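Local atomic coordinates of threonine--tRNA ligase catalytic subunit (Aeropyrum pernix, PDB entry 3A32), a protein that probably catalyses the two-step attachment of threonine to tRNA(Thr), activating the amino acid with ATP and passing it to the acceptor end of the tRNA. Residues 53-58 with 334-339; 187-190 with 196-199; 295-300 with 304-309; 343-348 with 354-359; 350-355 with 403-408. All coordinates share one frame; numbering follows the deposited sequence.

In the fold
The five contacts run from a buried apolar joint to partly exposed contacts with charged margins, of which interaction 4 alone has a salt bridge across it. Interaction 1, close to the middle of the chain, is apolar in its side-chain packing, has no hydrogen bond across it, and ties helix 48-65 to the loop entering the anticodon-binding sheet. Interactions 2 and 3 each set a class II core helix against the chain that follows, adding to an aliphatic pair a carboxylate-to-amide hydrogen bond in interaction 2, and in interaction 3 an arginine whose firm ion pairs stay on its own helix. Interactions 4 and 5 share helix 353-369, seating it by aliphatic groups on strand 341-347 and helix 405-410.

Interaction 1. Residues 53-58 with 334-339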
# COMPACT_ATOMS: atom_id res chain seq x y z
N TYR A 53 2.63 0.76 5.47
CA TYR A 53 1.84 -0.29 4.84
C TYR A 53 0.56 -0.59 5.63
O TYR A 53 -0.46 -0.81 5.02
CB TYR A 53 2.65 -1.57 4.64
CG TYR A 53 3.72 -1.44 3.58
CD1 TYR A 53 4.99 -0.98 3.92
CD2 TYR A 53 3.45 -1.77 2.25
CE1 TYR A 53 5.99 -0.83 2.94
CE2 TYR A 53 4.46 -1.67 1.25
CZ TYR A 53 5.73 -1.21 1.62
OH TYR A 53 6.74 -1.10 0.72
N ALA A 54 0.65 -0.57 6.97
CA ALA A 54 -0.52 -0.88 7.82
C ALA A 54 -1.63 0.17 7.62
O ALA A 54 -2.80 -0.14 7.51
CB ALA A 54 -0.11 -0.98 9.31
N LEU A 55 -1.19 1.42 7.54
CA LEU A 55 -2.04 2.57 7.35
C LEU A 55 -2.79 2.50 6.00
O LEU A 55 -4.05 2.57 5.96
CB LEU A 55 -1.14 3.80 7.48
CG LEU A 55 -1.41 4.97 8.41
CD1 LEU A 55 -2.48 4.69 9.50
CD2 LEU A 55 -0.12 5.48 8.99
N ALA A 56 -2.06 2.26 4.91
CA ALA A 56 -2.68 2.15 3.60
C ALA A 56 -3.76 1.09 3.57
O ALA A 56 -4.84 1.29 2.99
CB ALA A 56 -1.62 1.83 2.50
N GLU A 57 -3.45 -0.05 4.20
CA GLU A 57 -4.24 -1.27 4.18
C GLU A 57 -5.50 -1.12 5.02
O GLU A 57 -6.59 -1.48 4.57
CB GLU A 57 -3.39 -2.43 4.75
CG GLU A 57 -4.19 -3.66 4.91
CD GLU A 57 -3.51 -4.81 5.69
OE1 GLU A 57 -2.26 -4.86 5.70
OE2 GLU A 57 -4.30 -5.66 6.25
N VAL A 58 -5.35 -0.63 6.25
CA VAL A 58 -6.48 -0.31 7.14
C VAL A 58 -7.40 0.77 6.56
O VAL A 58 -8.59 0.59 6.54
CB VAL A 58 -6.01 0.16 8.58
CG1 VAL A 58 -7.21 0.66 9.42
CG2 VAL A 58 -5.28 -0.99 9.32
N PHE A 334 -1.45 -0.10 19.38
CA PHE A 334 -0.81 -1.37 19.16
C PHE A 334 -0.58 -1.71 17.67
O PHE A 334 0.50 -2.18 17.31
CB PHE A 334 -1.58 -2.51 19.86
CG PHE A 334 -0.99 -3.87 19.64
CD1 PHE A 334 -0.07 -4.40 20.54
CD2 PHE A 334 -1.42 -4.66 18.57
CE1 PHE A 334 0.45 -5.70 20.37
CE2 PHE A 334 -0.90 -5.94 18.38
CZ PHE A 334 0.05 -6.47 19.28
N THR A 335 -1.61 -1.48 16.83
CA THR A 335 -1.53 -1.91 15.44
C THR A 335 -0.44 -1.14 14.63
O THR A 335 0.13 -1.66 13.66
CB THR A 335 -2.94 -1.85 14.76
OG1 THR A 335 -3.83 -2.79 15.41
CG2 THR A 335 -2.85 -2.29 13.32
N LEU A 336 -0.14 0.07 15.09
CA LEU A 336 0.77 1.01 14.46
C LEU A 336 2.12 1.22 15.17
O LEU A 336 2.90 2.09 14.78
CB LEU A 336 0.03 2.35 14.33
CG LEU A 336 -1.24 2.32 13.46
CD1 LEU A 336 -1.75 3.76 13.38
CD2 LEU A 336 -1.04 1.68 12.01
N ALA A 337 2.41 0.44 16.20
CA ALA A 337 3.60 0.61 17.01
C ALA A 337 4.77 -0.05 16.26
O ALA A 337 4.69 -1.23 15.88
CB ALA A 337 3.40 -0.05 18.40
N PRO A 338 5.88 0.69 16.07
CA PRO A 338 7.07 0.05 15.47
C PRO A 338 7.41 -1.28 16.18
O PRO A 338 7.54 -2.33 15.51
CB PRO A 338 8.16 1.11 15.65
CG PRO A 338 7.39 2.44 15.62
CD PRO A 338 6.13 2.11 16.42
N ILE A 339 7.54 -1.27 17.52
CA ILE A 339 7.74 -2.52 18.28
C ILE A 339 6.44 -2.86 19.01
O ILE A 339 5.98 -2.09 19.87
CB ILE A 339 8.94 -2.40 19.30
CG1 ILE A 339 10.24 -2.06 18.55
CG2 ILE A 339 9.07 -3.69 20.14
CD1 ILE A 339 11.48 -1.73 19.47
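Leu336 meets helix 48-65 with both of its methyl groups, which together make most of the contact. Its CD2 lies 3.9 Å from Ala54 CB, while its CD1 is 4.1 Å from Leu55 CD1; the two leucine side chains cross at about a right angle, and Leu55 CD1 also lies 4.2 Å from Leu336 CD2. Leu336 reaches this place with CG set opposite its own carbonyl carbon (chi1 -61°) and an extended second torsion. Leu55 follows a less regular course, its chi1 of -127° falling away from the staggered positions as it brings its tip to the loop. Beside this cluster the backbone carbonyl oxygen of Thr335 passes Ala54 CB at 4.4 Å, a loose van der Waals approach, and Val58, one turn along the helix from Ala54, faces the same segment.

Further out, the short 3-10 turn that presents Leu336 is held by Arg373, whose NH2 is hydrogen-bonded to the carbonyls of Thr335 and Ala337. Phe193 packs on Leu336 as well. The helix is fixed in turn from the dimer interface, where Tyr53 OH bonds to Val71 O and Phe139 N of the second subunit. Segment 334-339 connects helix 317-327 to strand 341-347, and thus the catalytic part to the anticodon-binding sheet. No polar bond spans the contact, and all of its touching residues are buried: the joint probably owes its stability to aliphatic packing and the exclusion of water, while the polar bonds around it are likely to set its orientation.

Interaction 2. Residues 187-190 with 196-199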
# COMPACT_ATOMS: atom_id res chain seq x y z
N LEU A 187 -15.08 7.15 13.73
CA LEU A 187 -14.64 5.74 13.75
C LEU A 187 -13.11 5.56 13.61
O LEU A 187 -12.52 4.77 14.37
CB LEU A 187 -15.36 4.93 12.65
CG LEU A 187 -16.87 4.65 12.74
CD1 LEU A 187 -17.41 4.15 11.39
CD2 LEU A 187 -17.18 3.67 13.85
N VAL A 188 -12.49 6.22 12.63
CA VAL A 188 -11.04 6.24 12.49
C VAL A 188 -10.27 6.86 13.72
O VAL A 188 -9.36 6.23 14.29
CB VAL A 188 -10.61 6.88 11.17
CG1 VAL A 188 -9.15 7.13 11.14
CG2 VAL A 188 -10.96 5.96 9.99
N LEU A 189 -10.66 8.07 14.15
CA LEU A 189 -10.07 8.61 15.37
C LEU A 189 -10.14 7.69 16.57
O LEU A 189 -9.13 7.47 17.25
CB LEU A 189 -10.68 9.94 15.76
CG LEU A 189 -10.39 11.13 14.86
CD1 LEU A 189 -10.67 12.28 15.73
CD2 LEU A 189 -8.98 11.19 14.36
N GLU A 190 -11.33 7.16 16.84
CA GLU A 190 -11.59 6.40 18.06
C GLU A 190 -10.99 5.01 18.01
O GLU A 190 -10.45 4.52 19.00
CB GLU A 190 -13.11 6.36 18.39
CG GLU A 190 -13.63 7.73 18.82
CD GLU A 190 -15.09 7.74 19.27
OE1 GLU A 190 -15.87 6.89 18.79
OE2 GLU A 190 -15.46 8.60 20.12
N GLY A 196 -10.74 9.98 21.79
CA GLY A 196 -12.15 10.25 22.04
C GLY A 196 -12.73 11.44 21.29
O GLY A 196 -12.16 12.56 21.27
N VAL A 197 -13.88 11.20 20.67
CA VAL A 197 -14.54 12.26 19.93
C VAL A 197 -15.85 12.51 20.65
O VAL A 197 -16.75 11.69 20.59
CB VAL A 197 -14.80 11.87 18.46
CG1 VAL A 197 -15.61 12.93 17.76
CG2 VAL A 197 -13.46 11.64 17.72
N SER A 198 -15.94 13.63 21.37
CA SER A 198 -17.18 13.94 22.14
C SER A 198 -17.37 15.43 22.20
O SER A 198 -16.53 16.19 21.71
CB SER A 198 -17.00 13.47 23.57
OG SER A 198 -16.04 14.32 24.18
N SER A 199 -18.46 15.84 22.87
CA SER A 199 -18.77 17.26 23.13
C SER A 199 -17.63 18.05 23.78
O SER A 199 -17.53 19.27 23.58
CB SER A 199 -20.08 17.41 23.96
OG SER A 199 -19.96 16.86 25.27
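Glu190 OE2 accepts the backbone N-H of Val197 at 3.1 Å, a fairly straight bond with an N-H...O angle of 159°. The donor arrives on the anti side of the oxygen, 16° out of the carboxylate plane. The other oxygen, Glu190 OE1, is engaged in a salt bridge with Lys186 one turn back on the same helix, so both oxygens have a partner, which probably restrains the carboxylate's rotation. Glu190 gets there with CG placed opposite its carbonyl carbon (chi1 -69°) and the chain extended beyond, which also carries the oxygen past the side chain of Val197, with OE2 3.7 Å from Val197 CB.

The contact illustrates how a helix end and the chain leaving it can be clasped together: helix 174-191 of the class II core turns through a short loop and runs on toward strand 202-207 of the large mixed sheet. With an alanine here, the amide of Val197 is likely to lose its acceptor and Lys186 its carboxylate mate, leaving the loop freer to swing from the helix.

On the inner side the chemistry changes. Leu189 CD1 presses on Val197 CG2 at 3.5 Å, tighter than usual for two methyl groups, and Leu189 CB follows at 3.8 Å from the same CG2; the two side chains cross at about a right angle. Both residues rest on Met265 of strand 260-268, and Val197 also touches Ile245. Farther along the loop, Thr201 OG1 is hydrogen-bonded to Gly196 O and to Ser198 N.

Interaction 3. Residues 295-300 with 304-309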
# COMPACT_ATOMS: atom_id res chain seq x y z
N ASP A 295 -23.32 18.46 -16.98
CA ASP A 295 -23.77 17.95 -18.28
C ASP A 295 -23.87 16.44 -18.29
O ASP A 295 -24.95 15.89 -18.55
CB ASP A 295 -22.88 18.48 -19.41
CG ASP A 295 -23.07 19.98 -19.64
OD1 ASP A 295 -24.16 20.50 -19.31
OD2 ASP A 295 -22.13 20.65 -20.13
N VAL A 296 -22.76 15.77 -17.96
CA VAL A 296 -22.69 14.32 -17.94
C VAL A 296 -23.73 13.67 -17.01
O VAL A 296 -24.41 12.72 -17.38
CB VAL A 296 -21.21 13.85 -17.64
CG1 VAL A 296 -21.20 12.43 -17.12
CG2 VAL A 296 -20.37 13.97 -18.89
N VAL A 297 -23.89 14.21 -15.81
CA VAL A 297 -24.89 13.68 -14.86
C VAL A 297 -26.33 13.94 -15.30
O VAL A 297 -27.24 13.14 -15.04
CB VAL A 297 -24.63 14.23 -13.42
CG1 VAL A 297 -25.72 13.86 -12.44
CG2 VAL A 297 -23.28 13.73 -12.93
N ARG A 298 -26.55 15.08 -15.95
CA ARG A 298 -27.88 15.46 -16.40
C ARG A 298 -28.27 14.54 -17.55
O ARG A 298 -29.33 13.91 -17.50
CB ARG A 298 -27.93 16.96 -16.82
CG ARG A 298 -29.34 17.45 -17.14
CD ARG A 298 -29.38 18.77 -17.95
NE ARG A 298 -28.46 18.81 -19.10
CZ ARG A 298 -27.32 19.52 -19.14
NH1 ARG A 298 -26.93 20.27 -18.08
NH2 ARG A 298 -26.57 19.47 -20.25
N GLU A 299 -27.40 14.45 -18.56
CA GLU A 299 -27.64 13.59 -19.72
C GLU A 299 -27.75 12.10 -19.41
O GLU A 299 -28.73 11.48 -19.81
CB GLU A 299 -26.60 13.85 -20.79
CG GLU A 299 -26.73 15.26 -21.37
CD GLU A 299 -25.47 15.76 -22.07
OE1 GLU A 299 -24.50 14.97 -22.25
OE2 GLU A 299 -25.44 16.96 -22.43
N GLU A 300 -26.79 11.54 -18.68
CA GLU A 300 -26.75 10.10 -18.39
C GLU A 300 -27.63 9.66 -17.23
O GLU A 300 -28.17 8.56 -17.25
CB GLU A 300 -25.32 9.64 -18.13
CG GLU A 300 -24.32 9.90 -19.25
CD GLU A 300 -24.67 9.17 -20.56
OE1 GLU A 300 -25.36 8.13 -20.53
OE2 GLU A 300 -24.25 9.66 -21.63
N GLU A 304 -30.41 16.84 -12.05
CA GLU A 304 -30.11 18.28 -12.22
C GLU A 304 -29.39 18.81 -10.96
O GLU A 304 -28.51 19.67 -11.07
CB GLU A 304 -31.40 19.09 -12.49
CG GLU A 304 -31.24 20.29 -13.46
CD GLU A 304 -31.81 20.02 -14.89
OE1 GLU A 304 -33.05 20.13 -15.09
OE2 GLU A 304 -31.03 19.70 -15.81
N GLU A 305 -29.77 18.31 -9.78
CA GLU A 305 -29.12 18.66 -8.52
C GLU A 305 -28.08 17.63 -8.09
O GLU A 305 -28.42 16.56 -7.66
CB GLU A 305 -30.13 18.87 -7.39
CG GLU A 305 -29.60 19.84 -6.33
CD GLU A 305 -30.36 19.78 -5.00
OE1 GLU A 305 -31.49 19.22 -4.97
OE2 GLU A 305 -29.81 20.29 -3.98
N VAL A 306 -26.81 17.97 -8.20
CA VAL A 306 -25.73 17.06 -7.84
C VAL A 306 -24.57 17.88 -7.25
O VAL A 306 -24.36 19.03 -7.62
CB VAL A 306 -25.27 16.19 -9.05
CG1 VAL A 306 -24.61 17.02 -10.13
CG2 VAL A 306 -24.31 15.05 -8.61
N TYR A 307 -23.81 17.26 -6.34
CA TYR A 307 -22.66 17.92 -5.71
C TYR A 307 -21.39 17.11 -5.86
O TYR A 307 -21.43 15.87 -5.87
CB TYR A 307 -22.95 18.20 -4.21
CG TYR A 307 -24.15 19.12 -4.04
CD1 TYR A 307 -24.01 20.51 -4.11
CD2 TYR A 307 -25.44 18.58 -3.90
CE1 TYR A 307 -25.11 21.33 -4.01
CE2 TYR A 307 -26.54 19.39 -3.80
CZ TYR A 307 -26.37 20.77 -3.86
OH TYR A 307 -27.47 21.59 -3.76
N ILE A 308 -20.27 17.82 -5.96
CA ILE A 308 -18.93 17.26 -6.02
C ILE A 308 -18.19 17.61 -4.71
O ILE A 308 -18.12 18.79 -4.28
CB ILE A 308 -18.16 17.78 -7.25
CG1 ILE A 308 -18.54 17.03 -8.52
CG2 ILE A 308 -16.67 17.51 -7.08
CD1 ILE A 308 -20.00 17.16 -9.04
N ILE A 309 -17.67 16.58 -4.05
CA ILE A 309 -17.05 16.78 -2.77
C ILE A 309 -15.63 16.19 -2.77
O ILE A 309 -15.41 15.08 -3.25
CB ILE A 309 -17.93 16.17 -1.62
CG1 ILE A 309 -19.25 16.93 -1.50
CG2 ILE A 309 -17.16 16.15 -0.28
CD1 ILE A 309 -20.29 16.30 -0.59
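Val297 and Val306 point their methyls at one another, tip to tip, with Val297 CG1 4.1 Å from Val306 CG1. The helix residue holds CG1 opposite its backbone N (chi1 173°), the direction that carries this methyl to the strand; Tyr294 and Ile168 also pack on Val306.

Arg298, the next residue on the helix, makes the outer half of the contact. Its CB bond is directed at segment 304-309. Its CG and CD then run past the carboxylate of Glu304, whose OE2 is modelled too close to CD for its position to be trusted. NE has the same carboxylate in its neighbourhood, but the opposite charges form no salt bridge. A bend at chi3 (46°) directs the tip to the helix itself. There NH2 bonds to Asp295 OD1 at 2.8 Å, approaching from above the carboxylate plane, and NH1 makes a weak bond to the same oxygen. NH2 also forms a longer salt bridge, 3.5 Å, with Glu299 OE2, which extends the pairing to a salt-bridge network of Asp295, Arg298 and Glu299.

Helix 293-301 thus packs against the start of strand 306-316, chiefly through the valine pair, and that strand carries the zinc ligand His310. The strand and the following helix 317-327 are consistent with motif 3 of class II aminoacyl-tRNA synthetases.

Interaction 4. Residues 343-348 with 354-359; sequences VIAVKT and REIEDL
Lys347 and Glu357 meet because both chains bend. The lysine turns at chi2 and again at chi4, while the glutamate, with CG directed away from its backbone N, folds at chi2 (69°). These turns bring Lys347 NZ to Glu357 OE1 at 3.0 Å, a salt bridge that is also a hydrogen bond. The ammonium lies on the anti side of that oxygen, 25° out of the carboxylate plane, and NZ also stands 3.4 Å from Glu357 CB, alongside the folded chain. Were a methionine to replace Lys347, Glu357 would probably be left without its opposite charge and freer to turn toward solvent.

Strand 343-347 and helix 354-359 run almost exactly antiparallel, at 173°, with their axes 8.4 Å apart. They are the first two elements of a beta-alpha-beta unit that continues into the parallel strand 373-380 of the anticodon-binding domain.

Such a close approach suits the small side chain that faces the helix: Ala345 CB touches Ile356 CG2 at 3.9 Å. The longer branch of the isoleucine extends along the strand, setting Ile356 CD1 3.6 Å from the carbonyl oxygen of Val346 and, more loosely, 4.4 Å from Thr348 CG2. Outside the two segments, Ile356 also packs on Val408 of helix 405-410, and Ala360, one turn on, rests against Ala345.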
# COMPACT_ATOMS: atom_id res chain seq x y z
N VAL A 343 10.26 -8.20 24.46
CA VAL A 343 10.46 -9.37 25.31
C VAL A 343 11.79 -9.18 26.03
O VAL A 343 12.86 -9.14 25.39
CB VAL A 343 10.46 -10.71 24.48
CG1 VAL A 343 10.71 -11.91 25.37
CG2 VAL A 343 9.10 -10.91 23.69
N ILE A 344 11.73 -9.02 27.35
CA ILE A 344 12.85 -8.58 28.19
C ILE A 344 13.27 -9.71 29.15
O ILE A 344 12.52 -10.08 30.05
CB ILE A 344 12.53 -7.26 28.94
CG1 ILE A 344 12.19 -6.17 27.91
CG2 ILE A 344 13.75 -6.78 29.76
CD1 ILE A 344 11.15 -5.21 28.31
N ALA A 345 14.46 -10.26 28.91
CA ALA A 345 14.93 -11.42 29.64
C ALA A 345 15.72 -10.90 30.85
O ALA A 345 16.78 -10.30 30.68
CB ALA A 345 15.81 -12.30 28.72
N VAL A 346 15.21 -11.08 32.07
CA VAL A 346 15.92 -10.53 33.23
C VAL A 346 16.87 -11.59 33.83
O VAL A 346 16.47 -12.42 34.66
CB VAL A 346 14.98 -9.98 34.26
CG1 VAL A 346 15.77 -9.19 35.33
CG2 VAL A 346 13.84 -9.11 33.58
N LYS A 347 18.10 -11.58 33.35
CA LYS A 347 19.05 -12.63 33.73
C LYS A 347 19.58 -12.42 35.15
O LYS A 347 19.59 -11.30 35.66
CB LYS A 347 20.18 -12.74 32.71
CG LYS A 347 19.85 -13.74 31.64
CD LYS A 347 20.37 -13.34 30.28
CE LYS A 347 19.66 -14.18 29.16
NZ LYS A 347 20.47 -15.35 28.58
N THR A 348 19.98 -13.52 35.78
CA THR A 348 20.31 -13.55 37.20
C THR A 348 21.78 -13.89 37.44
O THR A 348 22.32 -13.55 38.48
CB THR A 348 19.41 -14.56 38.00
OG1 THR A 348 19.64 -15.90 37.56
CG2 THR A 348 17.92 -14.24 37.79
N ARG A 354 19.01 -20.20 31.85
CA ARG A 354 18.88 -21.06 30.70
C ARG A 354 17.40 -21.22 30.34
O ARG A 354 17.02 -21.12 29.17
CB ARG A 354 19.54 -22.41 31.01
CG ARG A 354 19.47 -23.39 29.89
CD ARG A 354 19.87 -24.76 30.40
NE ARG A 354 18.91 -25.37 31.35
CZ ARG A 354 19.08 -25.43 32.68
NH1 ARG A 354 20.16 -24.87 33.26
NH2 ARG A 354 18.18 -26.04 33.45
N GLU A 355 16.56 -21.43 31.35
CA GLU A 355 15.13 -21.51 31.15
C GLU A 355 14.56 -20.13 30.77
O GLU A 355 13.64 -20.04 30.00
CB GLU A 355 14.47 -21.96 32.43
CG GLU A 355 14.69 -23.38 32.81
CD GLU A 355 14.02 -23.67 34.12
OE1 GLU A 355 12.76 -23.67 34.14
OE2 GLU A 355 14.77 -23.87 35.11
N ILE A 356 15.08 -19.07 31.38
CA ILE A 356 14.70 -17.69 31.02
C ILE A 356 15.02 -17.40 29.55
O ILE A 356 14.18 -16.85 28.84
CB ILE A 356 15.44 -16.66 31.91
CG1 ILE A 356 14.94 -16.74 33.35
CG2 ILE A 356 15.38 -15.25 31.29
CD1 ILE A 356 15.74 -15.93 34.30
N GLU A 357 16.23 -17.79 29.12
CA GLU A 357 16.70 -17.53 27.77
C GLU A 357 15.88 -18.34 26.78
O GLU A 357 15.44 -17.78 25.78
CB GLU A 357 18.23 -17.76 27.65
CG GLU A 357 18.76 -17.85 26.19
CD GLU A 357 18.70 -16.52 25.42
OE1 GLU A 357 18.84 -15.44 26.06
OE2 GLU A 357 18.52 -16.54 24.17
N ASP A 358 15.63 -19.61 27.07
CA ASP A 358 14.81 -20.43 26.21
C ASP A 358 13.34 -19.98 26.16
O ASP A 358 12.72 -20.05 25.11
CB ASP A 358 14.91 -21.92 26.59
CG ASP A 358 16.36 -22.51 26.42
OD1 ASP A 358 17.28 -21.83 25.88
OD2 ASP A 358 16.57 -23.67 26.84
N LEU A 359 12.76 -19.57 27.28
CA LEU A 359 11.41 -19.01 27.28
C LEU A 359 11.28 -17.73 26.44
O LEU A 359 10.42 -17.65 25.55
CB LEU A 359 10.87 -18.81 28.72
CG LEU A 359 9.36 -18.50 28.86
CD1 LEU A 359 8.47 -19.57 28.26
CD2 LEU A 359 8.94 -18.17 30.32

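Interaction 5. Residues 350-355 with 403-408. With SO4 (sulfate ion), chain D.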
# COMPACT_ATOMS: atom_id res chain seq x y z
N GLY A 350 22.62 -17.07 37.51
CA GLY A 350 22.49 -18.45 37.93
C GLY A 350 21.92 -19.32 36.85
O GLY A 350 21.64 -18.85 35.77
N GLU A 351 21.73 -20.59 37.16
CA GLU A 351 21.31 -21.61 36.20
C GLU A 351 19.90 -21.48 35.66
O GLU A 351 19.53 -22.11 34.65
CB GLU A 351 21.40 -22.94 36.89
CG GLU A 351 22.75 -23.16 37.50
CD GLU A 351 23.49 -24.24 36.78
OE1 GLU A 351 23.50 -25.37 37.37
OE2 GLU A 351 24.02 -23.97 35.65
N VAL A 352 19.08 -20.69 36.34
CA VAL A 352 17.72 -20.44 35.87
C VAL A 352 17.79 -19.61 34.55
O VAL A 352 16.84 -19.60 33.79
CB VAL A 352 16.85 -19.80 36.99
CG1 VAL A 352 17.34 -18.41 37.32
CG2 VAL A 352 15.36 -19.82 36.66
N ASP A 353 18.92 -18.97 34.27
CA ASP A 353 19.10 -18.13 33.07
C ASP A 353 18.88 -18.89 31.76
O ASP A 353 18.58 -18.30 30.73
CB ASP A 353 20.46 -17.44 33.06
CG ASP A 353 20.54 -16.29 34.05
OD1 ASP A 353 19.55 -16.12 34.82
OD2 ASP A 353 21.59 -15.58 34.07
N ARG A 354 19.01 -20.20 31.85
CA ARG A 354 18.88 -21.06 30.70
C ARG A 354 17.40 -21.22 30.34
O ARG A 354 17.02 -21.12 29.17
CB ARG A 354 19.54 -22.41 31.01
CG ARG A 354 19.47 -23.39 29.89
CD ARG A 354 19.87 -24.76 30.40
NE ARG A 354 18.91 -25.37 31.35
CZ ARG A 354 19.08 -25.43 32.68
NH1 ARG A 354 20.16 -24.87 33.26
NH2 ARG A 354 18.18 -26.04 33.45
N GLU A 355 16.56 -21.43 31.35
CA GLU A 355 15.13 -21.51 31.15
C GLU A 355 14.56 -20.13 30.77
O GLU A 355 13.64 -20.04 30.00
CB GLU A 355 14.47 -21.96 32.43
CG GLU A 355 14.69 -23.38 32.81
CD GLU A 355 14.02 -23.67 34.12
OE1 GLU A 355 12.76 -23.67 34.14
OE2 GLU A 355 14.77 -23.87 35.11
N ILE A 403 10.53 -11.40 31.41
CA ILE A 403 10.77 -12.78 31.76
C ILE A 403 11.98 -12.93 32.65
O ILE A 403 13.09 -12.87 32.18
CB ILE A 403 10.89 -13.71 30.58
CG1 ILE A 403 9.66 -13.56 29.67
CG2 ILE A 403 11.02 -15.21 31.14
CD1 ILE A 403 9.86 -13.97 28.30
N GLY A 404 11.73 -13.06 33.96
CA GLY A 404 12.78 -13.36 34.94
C GLY A 404 12.56 -14.71 35.64
O GLY A 404 11.69 -15.50 35.26
N ALA A 405 13.39 -14.96 36.64
CA ALA A 405 13.37 -16.19 37.45
C ALA A 405 11.98 -16.44 38.04
O ALA A 405 11.51 -17.56 38.06
CB ALA A 405 14.40 -16.03 38.60
N LYS A 406 11.35 -15.40 38.56
CA LYS A 406 10.02 -15.46 39.17
C LYS A 406 8.97 -15.90 38.15
O LYS A 406 8.11 -16.71 38.46
CB LYS A 406 9.67 -14.05 39.71
CG LYS A 406 8.41 -14.04 40.58
CD LYS A 406 8.14 -12.65 41.28
CE LYS A 406 9.41 -11.99 41.90
NZ LYS A 406 9.23 -11.38 43.32
N GLU A 407 9.02 -15.34 36.95
CA GLU A 407 8.09 -15.68 35.87
C GLU A 407 8.23 -17.13 35.45
O GLU A 407 7.26 -17.83 35.24
CB GLU A 407 8.31 -14.78 34.62
CG GLU A 407 7.85 -13.33 34.80
CD GLU A 407 8.67 -12.58 35.82
OE1 GLU A 407 9.92 -12.76 35.89
OE2 GLU A 407 8.07 -11.83 36.58
N VAL A 408 9.46 -17.56 35.28
CA VAL A 408 9.71 -18.96 35.01
C VAL A 408 9.20 -19.91 36.18
O VAL A 408 8.53 -20.91 35.93
CB VAL A 408 11.19 -19.15 34.77
CG1 VAL A 408 11.57 -20.58 34.89
CG2 VAL A 408 11.61 -18.53 33.39
S SO4 D . 6.11 -9.29 41.78
O1 SO4 D . 7.22 -9.50 42.70
O2 SO4 D . 4.90 -9.80 42.43
O3 SO4 D . 6.02 -7.86 41.48
O4 SO4 D . 6.42 -9.93 40.50
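Val352 and Ala405 bring their CA atoms to 6.3 Å, the one within a type I turn from Gly350 to Asp353, the other in the opening turn of helix 405-410. Val352 CG1 lies 4.0 Å from Ala405 CB, having been placed between the backbone N and the carbonyl carbon (chi1 67°). Val352 CG2 points on toward Val408, 4.3 Å from its CG1. Glu355 crosses Val408 obliquely: its OE1 is 3.4 Å from Val408 CG1, a packing contact between an oxygen and a methyl.

Each helix here follows the end of a strand, 341-347 or 399-403, and those strands are parallel neighbours in the sheet of the anticodon-binding domain. The contact therefore joins the beginnings of two helices that leave adjacent strands.

Side chains bond near both helix starts. Gly404 occupies the N-cap of helix 405-410, and its N-H is bonded to Glu407 OE1 at 2.7 Å, though bent to 137°; this is the part of a capping box in which the third helical residue reaches back to the cap. On the other segment Asp353 bonds to Thr348 OG1 and to Gly349 N. The first bond of the Lys406 side chain points away from segment 350-355; its NZ is hydrogen-bonded to O1 of a sulfate at 2.8 Å. Arg427 holds the same ion, which probably comes from the crystallisation liquor.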